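Local coordinates for protein cysteine protease (Listeria monocytogenes, PDB 5HU4) that anchors surface proteins to the cell wall, cleaving their C-terminal sorting signal and passing the cleaved protein on through a covalent thioester intermediate, at residues D1-S6 with L17-T22; G49-D54 with D112-T117; K102-T107 with G125-T130. All coordinates share one frame; numbering follows the deposited sequence.

Contact 1 (D1-S6 with L17-T22); sequences DAVVGS and LVFKGT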
ATOM      1  N   ASP A   1      -9.246 -12.793 -12.829  1.00 50.10           N
ATOM      2  CA  ASP A   1      -9.054 -11.493 -12.193  1.00 42.95           C
ATOM      3  C   ASP A   1      -7.571 -11.154 -12.081  1.00 41.85           C
ATOM      4  O   ASP A   1      -6.711 -12.011 -12.287  1.00 40.53           O
ATOM      5  CB  ASP A   1      -9.706 -11.470 -10.810  1.00 41.06           C
ATOM      6  CG  ASP A   1     -10.497 -10.196 -10.560  1.00 48.53           C
ATOM      7  OD1 ASP A   1     -10.195  -9.169 -11.206  1.00 47.44           O
ATOM      8  OD2 ASP A   1     -11.413 -10.218  -9.707  1.00 52.78           O
ATOM      9  N   ALA A   2      -7.284  -9.906 -11.723  1.00 37.70           N
ATOM     10  CA  ALA A   2      -5.910  -9.438 -11.588  1.00 32.99           C
ATOM     11  C   ALA A   2      -5.570  -9.199 -10.122  1.00 26.68           C
ATOM     12  O   ALA A   2      -4.534  -8.618  -9.800  1.00 24.32           O
ATOM     13  CB  ALA A   2      -5.696  -8.171 -12.403  1.00 27.12           C
ATOM     14  N   VAL A   3      -6.459  -9.646  -9.242  1.00 27.39           N
ATOM     15  CA  VAL A   3      -6.280  -9.487  -7.803  1.00 25.25           C
ATOM     16  C   VAL A   3      -5.229 -10.457  -7.271  1.00 26.15           C
ATOM     17  O   VAL A   3      -5.249 -11.646  -7.593  1.00 24.54           O
ATOM     18  CB  VAL A   3      -7.605  -9.708  -7.048  1.00 23.97           C
ATOM     19  CG1 VAL A   3      -7.398  -9.590  -5.545  1.00 22.56           C
ATOM     20  CG2 VAL A   3      -8.656  -8.719  -7.524  1.00 29.21           C
ATOM     21  N   VAL A   4      -4.311  -9.947  -6.456  1.00 20.79           N
ATOM     22  CA  VAL A   4      -3.265 -10.779  -5.875  1.00 21.93           C
ATOM     23  C   VAL A   4      -3.405 -10.873  -4.357  1.00 22.02           C
ATOM     24  O   VAL A   4      -2.809 -11.744  -3.725  1.00 20.03           O
ATOM     25  CB  VAL A   4      -1.862 -10.244  -6.220  1.00 23.02           C
ATOM     26  CG1 VAL A   4      -1.606 -10.348  -7.717  1.00 24.22           C
ATOM     27  CG2 VAL A   4      -1.710  -8.813  -5.748  1.00 19.87           C
ATOM     28  N   GLY A   5      -4.196  -9.973  -3.778  1.00 19.97           N
ATOM     29  CA  GLY A   5      -4.412  -9.969  -2.342  1.00 18.45           C
ATOM     30  C   GLY A   5      -5.031  -8.686  -1.822  1.00 20.10           C
ATOM     31  O   GLY A   5      -5.725  -7.979  -2.553  1.00 21.27           O
ATOM     32  N   SER A   6      -4.776  -8.386  -0.552  1.00 19.33           N
ATOM     33  CA  SER A   6      -5.352  -7.208   0.087  1.00 20.05           C
ATOM     34  C   SER A   6      -4.326  -6.431   0.905  1.00 20.03           C
ATOM     35  O   SER A   6      -3.325  -6.985   1.357  1.00 20.74           O
ATOM     36  CB  SER A   6      -6.522  -7.610   0.989  1.00 19.09           C
ATOM     37  OG  SER A   6      -7.585  -8.162   0.233  1.00 21.70           O
ATOM     38  N   LEU A  17      -8.275  -4.019  -2.182  1.00 19.98           N
ATOM     39  CA  LEU A  17      -7.739  -5.154  -2.918  1.00 19.89           C
ATOM     40  C   LEU A  17      -6.450  -4.739  -3.615  1.00 18.29           C
ATOM     41  O   LEU A  17      -6.301  -3.587  -4.021  1.00 19.82           O
ATOM     42  CB  LEU A  17      -8.753  -5.669  -3.941  1.00 19.75           C
ATOM     43  CG  LEU A  17     -10.052  -6.268  -3.400  1.00 18.93           C
ATOM     44  CD1 LEU A  17     -10.992  -6.612  -4.545  1.00 20.58           C
ATOM     45  CD2 LEU A  17      -9.765  -7.498  -2.554  1.00 16.83           C
ATOM     46  N   VAL A  18      -5.515  -5.674  -3.748  1.00 19.33           N
ATOM     47  CA  VAL A  18      -4.262  -5.390  -4.436  1.00 19.89           C
ATOM     48  C   VAL A  18      -4.280  -5.976  -5.843  1.00 20.12           C
ATOM     49  O   VAL A  18      -4.555  -7.161  -6.030  1.00 21.13           O
ATOM     50  CB  VAL A  18      -3.049  -5.942  -3.666  1.00 19.20           C
ATOM     51  CG1 VAL A  18      -1.758  -5.522  -4.350  1.00 19.04           C
ATOM     52  CG2 VAL A  18      -3.069  -5.451  -2.228  1.00 17.94           C
ATOM     53  N   PHE A  19      -3.992  -5.135  -6.830  1.00 21.10           N
ATOM     54  CA  PHE A  19      -3.982  -5.560  -8.223  1.00 21.80           C
ATOM     55  C   PHE A  19      -2.560  -5.617  -8.760  1.00 20.85           C
ATOM     56  O   PHE A  19      -1.674  -4.911  -8.279  1.00 20.57           O
ATOM     57  CB  PHE A  19      -4.832  -4.619  -9.079  1.00 24.05           C
ATOM     58  CG  PHE A  19      -6.300  -4.673  -8.764  1.00 25.60           C
ATOM     59  CD1 PHE A  19      -6.824  -3.943  -7.710  1.00 21.68           C
ATOM     60  CD2 PHE A  19      -7.157  -5.453  -9.526  1.00 26.06           C
ATOM     61  CE1 PHE A  19      -8.171  -3.994  -7.415  1.00 22.69           C
ATOM     62  CE2 PHE A  19      -8.508  -5.505  -9.237  1.00 25.17           C
ATOM     63  CZ  PHE A  19      -9.016  -4.774  -8.180  1.00 22.89           C
ATOM     64  N   LYS A  20      -2.346  -6.463  -9.760  1.00 24.97           N
ATOM     65  CA  LYS A  20      -1.032  -6.600 -10.371  1.00 25.71           C
ATOM     66  C   LYS A  20      -0.877  -5.617 -11.527  1.00 24.98           C
ATOM     67  O   LYS A  20      -1.557  -5.731 -12.545  1.00 25.92           O
ATOM     68  CB  LYS A  20      -0.815  -8.036 -10.854  1.00 28.02           C
ATOM     69  CG  LYS A  20       0.630  -8.504 -10.794  1.00 27.50           C
ATOM     70  CD  LYS A  20       0.750  -9.958 -11.222  1.00 32.89           C
ATOM     71  CE  LYS A  20       1.995 -10.608 -10.639  1.00 29.26           C
ATOM     72  NZ  LYS A  20       2.000 -12.084 -10.851  1.00 31.86           N
ATOM     73  N   GLY A  21       0.012  -4.644 -11.355  1.00 23.04           N
ATOM     74  CA  GLY A  21       0.285  -3.669 -12.395  1.00 20.63           C
ATOM     75  C   GLY A  21      -0.462  -2.361 -12.221  1.00 23.99           C
ATOM     76  O   GLY A  21      -1.660  -2.348 -11.936  1.00 22.79           O
ATOM     77  N   THR A  22       0.254  -1.255 -12.396  1.00 23.65           N
ATOM     78  CA  THR A  22      -0.347   0.071 -12.325  1.00 25.75           C
ATOM     79  C   THR A  22      -0.708   0.564 -13.723  1.00 29.56           C
ATOM     80  O   THR A  22       0.138   1.096 -14.444  1.00 31.64           O
ATOM     81  CB  THR A  22       0.595   1.086 -11.650  1.00 23.02           C
ATOM     82  OG1 THR A  22       0.901   0.646 -10.323  1.00 21.31           O
ATOM     83  CG2 THR A  22      -0.056   2.461 -11.583  1.00 22.72           C
TER
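Val18 O is gripped twice by the opposite strand. Val4 N donates to it at 2.8 Å, running nearly along the C=O axis with an almost straight N-H...O angle of 172°, and Val3 CA adds a CA-H...O contact. Val18 N pays the same strand back with a bond to Gly5 O, short at 2.6 Å. Toward the chain start, Lys20 N reaches Ala2 O at 3.1 Å, and Phe19 CA lends that oxygen a weaker CA-H contact.

These bonds pair the strands antiparallel, but not in one continuous register. Val3 faces Phe19 in a non-hydrogen-bonded pair, whereas Gly5 faces Val18 in a hydrogen-bonded one, and the extra residue, Val4, makes a beta bulge. Its methyl CG2, wedged between its own backbone N and carbonyl carbon, comes within 3.6 Å of Val18 CG1, while its CG1 lies by Lys20 CB. Tyr45 of strand 44-48 packs against both Val4 and Val18.

On the face carrying Val3, Phe19, Ser6 and Leu17, the contact is made by a branch and a ring. Val3 CG1 is anti to the backbone N (chi1 178°), which turns CG2 to Phe19 CE2 at 3.6 Å; this methyl approaches the ring obliquely. Farther along, Ser6 OG rests 3.6 Å from Leu17 CD2. The residues leading into strand 3-9 also border the Phe19 ring: Ala2 CB is 4.2 Å from Phe19 CD2, and Asp1 OD1 sits at the ring edge while taking a bond from Ala2 N.

Strand 14-19 goes on to bond strand 31-33 through Leu17 and Phe19, and Ser6 bonds Thr74. The arrangement is a bulged antiparallel hairpin, the N-terminal one of the sortase beta-barrel.

Contact 2 (G49-D54 with D112-T117); sequences GHHMRD and DKPTET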
ATOM      1  N   GLY A  49      -1.867   4.008  -5.266  1.00 19.60           N
ATOM      2  CA  GLY A  49      -3.301   4.147  -5.102  1.00 20.89           C
ATOM      3  C   GLY A  49      -3.713   5.583  -5.344  1.00 22.05           C
ATOM      4  O   GLY A  49      -3.100   6.507  -4.812  1.00 23.01           O
ATOM      5  N   HIS A  50      -4.749   5.774  -6.151  1.00 20.35           N
ATOM      6  CA  HIS A  50      -5.165   7.114  -6.545  1.00 21.82           C
ATOM      7  C   HIS A  50      -5.689   7.925  -5.365  1.00 23.23           C
ATOM      8  O   HIS A  50      -6.247   7.377  -4.413  1.00 21.41           O
ATOM      9  CB  HIS A  50      -6.236   7.041  -7.635  1.00 20.01           C
ATOM     10  CG  HIS A  50      -6.345   8.291  -8.457  1.00 26.91           C
ATOM     11  ND1 HIS A  50      -5.348   8.709  -9.303  1.00 26.44           N
ATOM     12  CD2 HIS A  50      -7.338   9.209  -8.546  1.00 24.29           C
ATOM     13  CE1 HIS A  50      -5.722   9.840  -9.893  1.00 26.64           C
ATOM     14  NE2 HIS A  50      -6.918  10.159  -9.449  1.00 29.85           N
ATOM     15  N   HIS A  51      -5.491   9.236  -5.436  1.00 20.35           N
ATOM     16  CA  HIS A  51      -6.045  10.159  -4.458  1.00 20.06           C
ATOM     17  C   HIS A  51      -7.230  10.878  -5.087  1.00 23.61           C
ATOM     18  O   HIS A  51      -7.055  11.801  -5.882  1.00 25.85           O
ATOM     19  CB  HIS A  51      -4.981  11.157  -3.990  1.00 22.48           C
ATOM     20  CG  HIS A  51      -5.425  12.045  -2.868  1.00 23.76           C
ATOM     21  ND1 HIS A  51      -4.561  12.888  -2.202  1.00 21.24           N
ATOM     22  CD2 HIS A  51      -6.639  12.221  -2.292  1.00 21.63           C
ATOM     23  CE1 HIS A  51      -5.223  13.547  -1.267  1.00 21.63           C
ATOM     24  NE2 HIS A  51      -6.486  13.161  -1.302  1.00 23.52           N
ATOM     25  N   MET A  52      -8.436  10.443  -4.737  1.00 19.90           N
ATOM     26  CA  MET A  52      -9.648  11.003  -5.321  1.00 21.94           C
ATOM     27  C   MET A  52     -10.142  12.204  -4.524  1.00 20.86           C
ATOM     28  O   MET A  52      -9.672  12.453  -3.413  1.00 24.22           O
ATOM     29  CB  MET A  52     -10.742   9.936  -5.401  1.00 21.61           C
ATOM     30  CG  MET A  52     -10.375   8.747  -6.273  1.00 24.47           C
ATOM     31  SD  MET A  52     -11.738   7.587  -6.469  1.00 26.48           S
ATOM     32  CE  MET A  52     -12.888   8.575  -7.422  1.00 23.84           C
ATOM     33  N   ARG A  53     -11.084  12.948  -5.099  1.00 22.27           N
ATOM     34  CA  ARG A  53     -11.666  14.102  -4.420  1.00 24.85           C
ATOM     35  C   ARG A  53     -12.331  13.653  -3.125  1.00 23.09           C
ATOM     36  O   ARG A  53     -12.230  14.323  -2.097  1.00 24.52           O
ATOM     37  CB  ARG A  53     -12.673  14.818  -5.320  1.00 23.39           C
ATOM     38  CG  ARG A  53     -13.164  16.138  -4.749  1.00 22.69           C
ATOM     39  CD  ARG A  53     -12.006  17.101  -4.545  1.00 27.19           C
ATOM     40  NE  ARG A  53     -12.332  18.162  -3.596  1.00 31.47           N
ATOM     41  CZ  ARG A  53     -12.072  18.102  -2.293  1.00 33.25           C
ATOM     42  NH1 ARG A  53     -11.479  17.031  -1.780  1.00 28.41           N
ATOM     43  NH2 ARG A  53     -12.404  19.114  -1.502  1.00 35.27           N
ATOM     44  N   ASP A  54     -13.009  12.512  -3.185  1.00 22.03           N
ATOM     45  CA  ASP A  54     -13.504  11.859  -1.985  1.00 22.45           C
ATOM     46  C   ASP A  54     -12.301  11.315  -1.223  1.00 23.17           C
ATOM     47  O   ASP A  54     -11.742  10.279  -1.585  1.00 22.80           O
ATOM     48  CB  ASP A  54     -14.494  10.746  -2.336  1.00 20.10           C
ATOM     49  CG  ASP A  54     -15.107  10.091  -1.109  1.00 24.07           C
ATOM     50  OD1 ASP A  54     -14.854  10.565   0.019  1.00 26.54           O
ATOM     51  OD2 ASP A  54     -15.852   9.102  -1.274  1.00 26.00           O
ATOM     52  N   ASP A 112      -0.441  13.917  -3.672  1.00 24.73           N
ATOM     53  CA  ASP A 112      -0.640  14.726  -2.475  1.00 27.12           C
ATOM     54  C   ASP A 112      -1.923  15.547  -2.577  1.00 25.78           C
ATOM     55  O   ASP A 112      -2.361  16.154  -1.599  1.00 27.51           O
ATOM     56  CB  ASP A 112       0.564  15.640  -2.232  1.00 29.53           C
ATOM     57  CG  ASP A 112       0.624  16.803  -3.200  1.00 30.86           C
ATOM     58  OD1 ASP A 112       0.410  16.587  -4.411  1.00 32.06           O
ATOM     59  OD2 ASP A 112       0.888  17.938  -2.750  1.00 33.96           O
ATOM     60  N   LYS A 113      -2.516  15.565  -3.770  1.00 26.30           N
ATOM     61  CA  LYS A 113      -3.783  16.254  -4.006  1.00 27.01           C
ATOM     62  C   LYS A 113      -4.696  15.407  -4.890  1.00 26.47           C
ATOM     63  O   LYS A 113      -4.221  14.540  -5.623  1.00 27.63           O
ATOM     64  CB  LYS A 113      -3.554  17.624  -4.662  1.00 28.74           C
ATOM     65  CG  LYS A 113      -2.313  18.368  -4.201  1.00 31.15           C
ATOM     66  CD  LYS A 113      -2.084  19.629  -5.019  1.00 29.92           C
ATOM     67  CE  LYS A 113      -2.602  20.857  -4.289  1.00 37.18           C
ATOM     68  NZ  LYS A 113      -2.032  20.962  -2.917  1.00 39.70           N
ATOM     69  N   PRO A 114      -6.016  15.647  -4.818  1.00 29.22           N
ATOM     70  CA  PRO A 114      -6.943  14.992  -5.747  1.00 26.75           C
ATOM     71  C   PRO A 114      -6.929  15.635  -7.132  1.00 29.34           C
ATOM     72  O   PRO A 114      -7.414  15.040  -8.095  1.00 26.29           O
ATOM     73  CB  PRO A 114      -8.303  15.178  -5.074  1.00 26.02           C
ATOM     74  CG  PRO A 114      -8.146  16.408  -4.258  1.00 26.65           C
ATOM     75  CD  PRO A 114      -6.728  16.395  -3.765  1.00 27.48           C
ATOM     76  N   THR A 115      -6.381  16.843  -7.224  1.00 28.78           N
ATOM     77  CA  THR A 115      -6.234  17.519  -8.508  1.00 30.33           C
ATOM     78  C   THR A 115      -4.909  17.127  -9.151  1.00 31.85           C
ATOM     79  O   THR A 115      -4.156  16.331  -8.589  1.00 33.34           O
ATOM     80  CB  THR A 115      -6.301  19.049  -8.360  1.00 33.07           C
ATOM     81  OG1 THR A 115      -5.528  19.456  -7.223  1.00 33.00           O
ATOM     82  CG2 THR A 115      -7.740  19.500  -8.164  1.00 29.36           C
ATOM     83  N   GLU A 116      -4.628  17.682 -10.326  1.00 33.88           N
ATOM     84  CA  GLU A 116      -3.391  17.370 -11.029  1.00 35.87           C
ATOM     85  C   GLU A 116      -2.190  17.901 -10.259  1.00 37.28           C
ATOM     86  O   GLU A 116      -2.177  19.054  -9.821  1.00 39.16           O
ATOM     87  CB  GLU A 116      -3.405  17.942 -12.450  1.00 35.81           C
ATOM     88  CG  GLU A 116      -3.440  16.885 -13.556  1.00 40.67           C
ATOM     89  CD  GLU A 116      -2.491  15.719 -13.309  1.00 48.20           C
ATOM     90  OE1 GLU A 116      -1.354  15.948 -12.837  1.00 51.09           O
ATOM     91  OE2 GLU A 116      -2.889  14.564 -13.581  1.00 54.35           O
ATOM     92  N   THR A 117      -1.188  17.047 -10.090  1.00 35.20           N
ATOM     93  CA  THR A 117      -0.018  17.400  -9.304  1.00 32.07           C
ATOM     94  C   THR A 117       1.200  16.578  -9.700  1.00 32.90           C
ATOM     95  O   THR A 117       1.079  15.427 -10.122  1.00 34.32           O
ATOM     96  CB  THR A 117      -0.285  17.214  -7.798  1.00 31.15           C
ATOM     97  OG1 THR A 117       0.906  17.515  -7.059  1.00 29.68           O
ATOM     98  CG2 THR A 117      -0.720  15.783  -7.505  1.00 30.17           C
TER
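His51 lies against the backbone of Asp112 and Lys113 and the ring of Pro114, starting at CB, 3.8 Å from Lys113 O. CG is anti to the backbone N (chi1 -173°), an orientation that carries the ring alongside the proline, both side chains pointing the same way. At His51 ND1 the nearest atom across the contact is Lys113 C, 3.7 Å off, but the polar partner of this nitrogen is Cys111 O, just ahead of residues 112-117. His51 CE1 passes by Asp112 O at 3.9 Å. At the tip, His51 NE2 is 4.1 Å from Pro114 CD and is hydrogen-bonded to Glu55 OE1. With a partner at each nitrogen, the rotation of the imidazole is fixed.

One face of this ring is roofed by backbone and proline: Lys113 C stands above the rim, Pro114 N above the centre. Pro114 CD makes a CH-pi contact over the same ring, only 16° off the normal.

No hydrogen bond runs directly between residues 49-54 and 112-117. Instead Pro114 CA points its hydrogen at His51 O, with a C...O distance of 3.2 Å and an angle of 150° at the hydrogen. Pro114 CB packs against Met52 O at 3.5 Å, and Pro114 CG meets Arg53 CD at 3.9 Å, while the Arg53 guanidinium is engaged by Glu55 in a salt bridge.

The loop after strand 44-48 thus meets the loop after strand 105-111 beside the sortase active site, where the former supplies His50, the proton donor/acceptor, and the latter directly follows Cys111, the thioester-forming nucleophile.

Contact 3 (K102-T107 with G125-T130); sequences KDARIT and GELEKT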
ATOM      1  N   LYS A 102      17.161  -4.011   0.261  1.00 30.99           N
ATOM      2  CA  LYS A 102      17.667  -5.191   0.955  1.00 35.53           C
ATOM      3  C   LYS A 102      16.795  -5.500   2.162  1.00 30.60           C
ATOM      4  O   LYS A 102      16.505  -6.658   2.459  1.00 31.38           O
ATOM      5  CB  LYS A 102      19.124  -4.996   1.385  1.00 35.53           C
ATOM      6  CG  LYS A 102      20.145  -5.012   0.246  1.00 35.29           C
ATOM      7  CD  LYS A 102      19.546  -5.525  -1.060  1.00 45.06           C
ATOM      8  CE  LYS A 102      20.471  -6.493  -1.779  1.00 50.12           C
ATOM      9  NZ  LYS A 102      19.773  -7.181  -2.901  1.00 52.35           N
ATOM     10  N   ASP A 103      16.372  -4.446   2.849  1.00 30.87           N
ATOM     11  CA  ASP A 103      15.435  -4.568   3.955  1.00 29.77           C
ATOM     12  C   ASP A 103      14.037  -4.866   3.428  1.00 28.71           C
ATOM     13  O   ASP A 103      13.657  -4.394   2.354  1.00 28.53           O
ATOM     14  CB  ASP A 103      15.421  -3.288   4.790  1.00 30.16           C
ATOM     15  CG  ASP A 103      15.024  -2.068   3.977  1.00 33.61           C
ATOM     16  OD1 ASP A 103      15.818  -1.642   3.110  1.00 37.06           O
ATOM     17  OD2 ASP A 103      13.915  -1.539   4.199  1.00 30.05           O
ATOM     18  N   ALA A 104      13.274  -5.655   4.176  1.00 26.64           N
ATOM     19  CA  ALA A 104      11.889  -5.924   3.817  1.00 23.66           C
ATOM     20  C   ALA A 104      11.024  -4.719   4.171  1.00 25.73           C
ATOM     21  O   ALA A 104      10.934  -4.332   5.338  1.00 27.82           O
ATOM     22  CB  ALA A 104      11.385  -7.173   4.516  1.00 23.71           C
ATOM     23  N   ARG A 105      10.397  -4.122   3.164  1.00 24.16           N
ATOM     24  CA  ARG A 105       9.616  -2.910   3.375  1.00 22.36           C
ATOM     25  C   ARG A 105       8.428  -2.806   2.427  1.00 22.98           C
ATOM     26  O   ARG A 105       8.398  -3.450   1.377  1.00 21.60           O
ATOM     27  CB  ARG A 105      10.500  -1.675   3.210  1.00 22.65           C
ATOM     28  CG  ARG A 105      11.096  -1.545   1.819  1.00 25.54           C
ATOM     29  CD  ARG A 105      11.593  -0.136   1.550  1.00 26.72           C
ATOM     30  NE  ARG A 105      12.665   0.253   2.459  1.00 27.87           N
ATOM     31  CZ  ARG A 105      13.105   1.499   2.601  1.00 31.14           C
ATOM     32  NH1 ARG A 105      12.562   2.479   1.890  1.00 28.75           N
ATOM     33  NH2 ARG A 105      14.086   1.765   3.452  1.00 30.88           N
ATOM     34  N   ILE A 106       7.452  -1.987   2.808  1.00 21.70           N
ATOM     35  CA  ILE A 106       6.338  -1.659   1.930  1.00 20.68           C
ATOM     36  C   ILE A 106       6.363  -0.159   1.642  1.00 20.77           C
ATOM     37  O   ILE A 106       6.715   0.645   2.507  1.00 20.83           O
ATOM     38  CB  ILE A 106       4.977  -2.077   2.542  1.00 20.40           C
ATOM     39  CG1 ILE A 106       3.863  -1.987   1.496  1.00 20.33           C
ATOM     40  CG2 ILE A 106       4.647  -1.243   3.774  1.00 19.54           C
ATOM     41  CD1 ILE A 106       2.512  -2.445   2.000  1.00 18.34           C
ATOM     42  N   THR A 107       6.017   0.213   0.415  1.00 21.38           N
ATOM     43  CA  THR A 107       6.056   1.612   0.008  1.00 20.93           C
ATOM     44  C   THR A 107       4.729   2.049  -0.600  1.00 20.16           C
ATOM     45  O   THR A 107       4.398   1.681  -1.725  1.00 21.65           O
ATOM     46  CB  THR A 107       7.188   1.869  -1.005  1.00 22.75           C
ATOM     47  OG1 THR A 107       8.435   1.426  -0.453  1.00 25.50           O
ATOM     48  CG2 THR A 107       7.281   3.349  -1.338  1.00 22.67           C
ATOM     49  N   GLY A 125       7.010   1.524   5.303  1.00 22.10           N
ATOM     50  CA  GLY A 125       6.895   0.713   6.499  1.00 23.51           C
ATOM     51  C   GLY A 125       7.811  -0.494   6.463  1.00 22.12           C
ATOM     52  O   GLY A 125       7.847  -1.223   5.473  1.00 23.34           O
ATOM     53  N   GLU A 126       8.555  -0.705   7.545  1.00 22.33           N
ATOM     54  CA  GLU A 126       9.447  -1.855   7.650  1.00 25.20           C
ATOM     55  C   GLU A 126       8.694  -3.092   8.130  1.00 25.02           C
ATOM     56  O   GLU A 126       7.821  -2.997   8.997  1.00 23.72           O
ATOM     57  CB  GLU A 126      10.607  -1.546   8.599  1.00 26.15           C
ATOM     58  CG  GLU A 126      11.462  -0.360   8.182  1.00 26.52           C
ATOM     59  CD  GLU A 126      12.265  -0.632   6.928  1.00 25.61           C
ATOM     60  OE1 GLU A 126      12.633  -1.804   6.697  1.00 25.28           O
ATOM     61  OE2 GLU A 126      12.533   0.326   6.173  1.00 26.20           O
ATOM     62  N   LEU A 127       9.034  -4.247   7.567  1.00 23.70           N
ATOM     63  CA  LEU A 127       8.405  -5.503   7.963  1.00 25.54           C
ATOM     64  C   LEU A 127       8.753  -5.833   9.408  1.00 24.75           C
ATOM     65  O   LEU A 127       9.919  -5.779   9.803  1.00 26.70           O
ATOM     66  CB  LEU A 127       8.834  -6.641   7.039  1.00 24.99           C
ATOM     67  CG  LEU A 127       8.163  -7.999   7.259  1.00 28.60           C
ATOM     68  CD1 LEU A 127       6.683  -7.944   6.898  1.00 24.27           C
ATOM     69  CD2 LEU A 127       8.871  -9.088   6.464  1.00 27.92           C
ATOM     70  N   GLU A 128       7.738  -6.169  10.194  1.00 25.89           N
ATOM     71  CA  GLU A 128       7.938  -6.409  11.617  1.00 28.19           C
ATOM     72  C   GLU A 128       7.704  -7.880  11.959  1.00 27.50           C
ATOM     73  O   GLU A 128       8.393  -8.443  12.814  1.00 29.48           O
ATOM     74  CB  GLU A 128       7.025  -5.490  12.438  1.00 27.93           C
ATOM     75  CG  GLU A 128       6.419  -6.115  13.684  1.00 35.63           C
ATOM     76  CD  GLU A 128       5.558  -5.135  14.461  1.00 34.89           C
ATOM     77  OE1 GLU A 128       5.349  -4.005  13.970  1.00 35.61           O
ATOM     78  OE2 GLU A 128       5.090  -5.491  15.563  1.00 37.89           O
ATOM     79  N   LYS A 129       6.746  -8.503  11.276  1.00 25.90           N
ATOM     80  CA  LYS A 129       6.495  -9.931  11.450  1.00 27.28           C
ATOM     81  C   LYS A 129       5.719 -10.530  10.278  1.00 28.79           C
ATOM     82  O   LYS A 129       5.025  -9.820   9.548  1.00 26.56           O
ATOM     83  CB  LYS A 129       5.741 -10.188  12.757  1.00 32.98           C
ATOM     84  CG  LYS A 129       4.240  -9.977  12.663  1.00 36.65           C
ATOM     85  CD  LYS A 129       3.602  -9.986  14.043  1.00 37.57           C
ATOM     86  CE  LYS A 129       4.052  -8.784  14.857  1.00 40.92           C
ATOM     87  NZ  LYS A 129       3.242  -8.613  16.094  1.00 46.80           N
ATOM     88  N   THR A 130       5.849 -11.842  10.107  1.00 29.22           N
ATOM     89  CA  THR A 130       5.128 -12.572   9.071  1.00 25.67           C
ATOM     90  C   THR A 130       4.499 -13.828   9.668  1.00 25.55           C
ATOM     91  O   THR A 130       5.152 -14.562  10.407  1.00 28.92           O
ATOM     92  CB  THR A 130       6.055 -12.967   7.904  1.00 23.82           C
ATOM     93  OG1 THR A 130       6.602 -11.787   7.301  1.00 28.50           O
ATOM     94  CG2 THR A 130       5.289 -13.756   6.849  1.00 28.24           C
TER
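Arg105 and Glu126 meet across the strands as a salt bridge, with Asp103 beside them. Toward Arg105, Glu126 has only a charge interaction: its OE2 lies 3.4 Å from Arg105 NH2, well out of the guanidinium plane, so the attraction is electrostatic and not a directed hydrogen bond. Asp103 OD2 is better served by the arginine, since Arg105 NE donates to its syn lone pair at 2.8 Å, in the guanidinium plane and nearly straight at 171°, with a weak second bond from NH2. Arg105 CG sits between the backbone N and the carbonyl carbon (chi1 62°), and a bend at chi3 brings the guanidinium beside both acids.

The two acids come uncomfortably near: Asp103 OD2 and Glu126 OE1 are 2.8 Å apart, two acceptors with no hydrogen bond assigned. The arginine charge probably offsets part of the repulsion, and crowding of this kind could raise the pKa of one acid, though the exact separation is doubtful.

Three backbone bonds join the strands. Ile106 N binds Gly125 O at 2.8 Å and Gly125 N answers to Ile106 O at 2.9 Å. Leu127 N reaches Ala104 O, also at 2.9 Å. Next to this last bond Ala104 CB touches Leu127 CB at 3.6 Å.

Beyond this antiparallel pair, strand 105-111 is flanked by strand 44-48, with Arg105 bonded to Gly43 and Tyr45 through the backbone. Strand 119-132 is flanked by strand 78-91, where Glu126 bonds Thr83 and Tyr82 packs against both Ile106 and Leu127.

From the N terminus, contact 1 closes first, zipping the short hairpin of strands 3-9 and 14-19 around ten intervening residues, and it is complete before either of the others opens. Contact 2 then starts in the loop after strand 44-48 and must wait for the whole stretch through strands 70-74, 78-91 and 105-111 before residues 112-117 return to it. Contact 3 crosses it: residues 102-107 come before that return, and 125-130 after it. Contact 2 ties the turn of the last hairpin to the His50 loop, while contact 3 joins the hairpin's two strands near its open end, in the same sheet as contact 1.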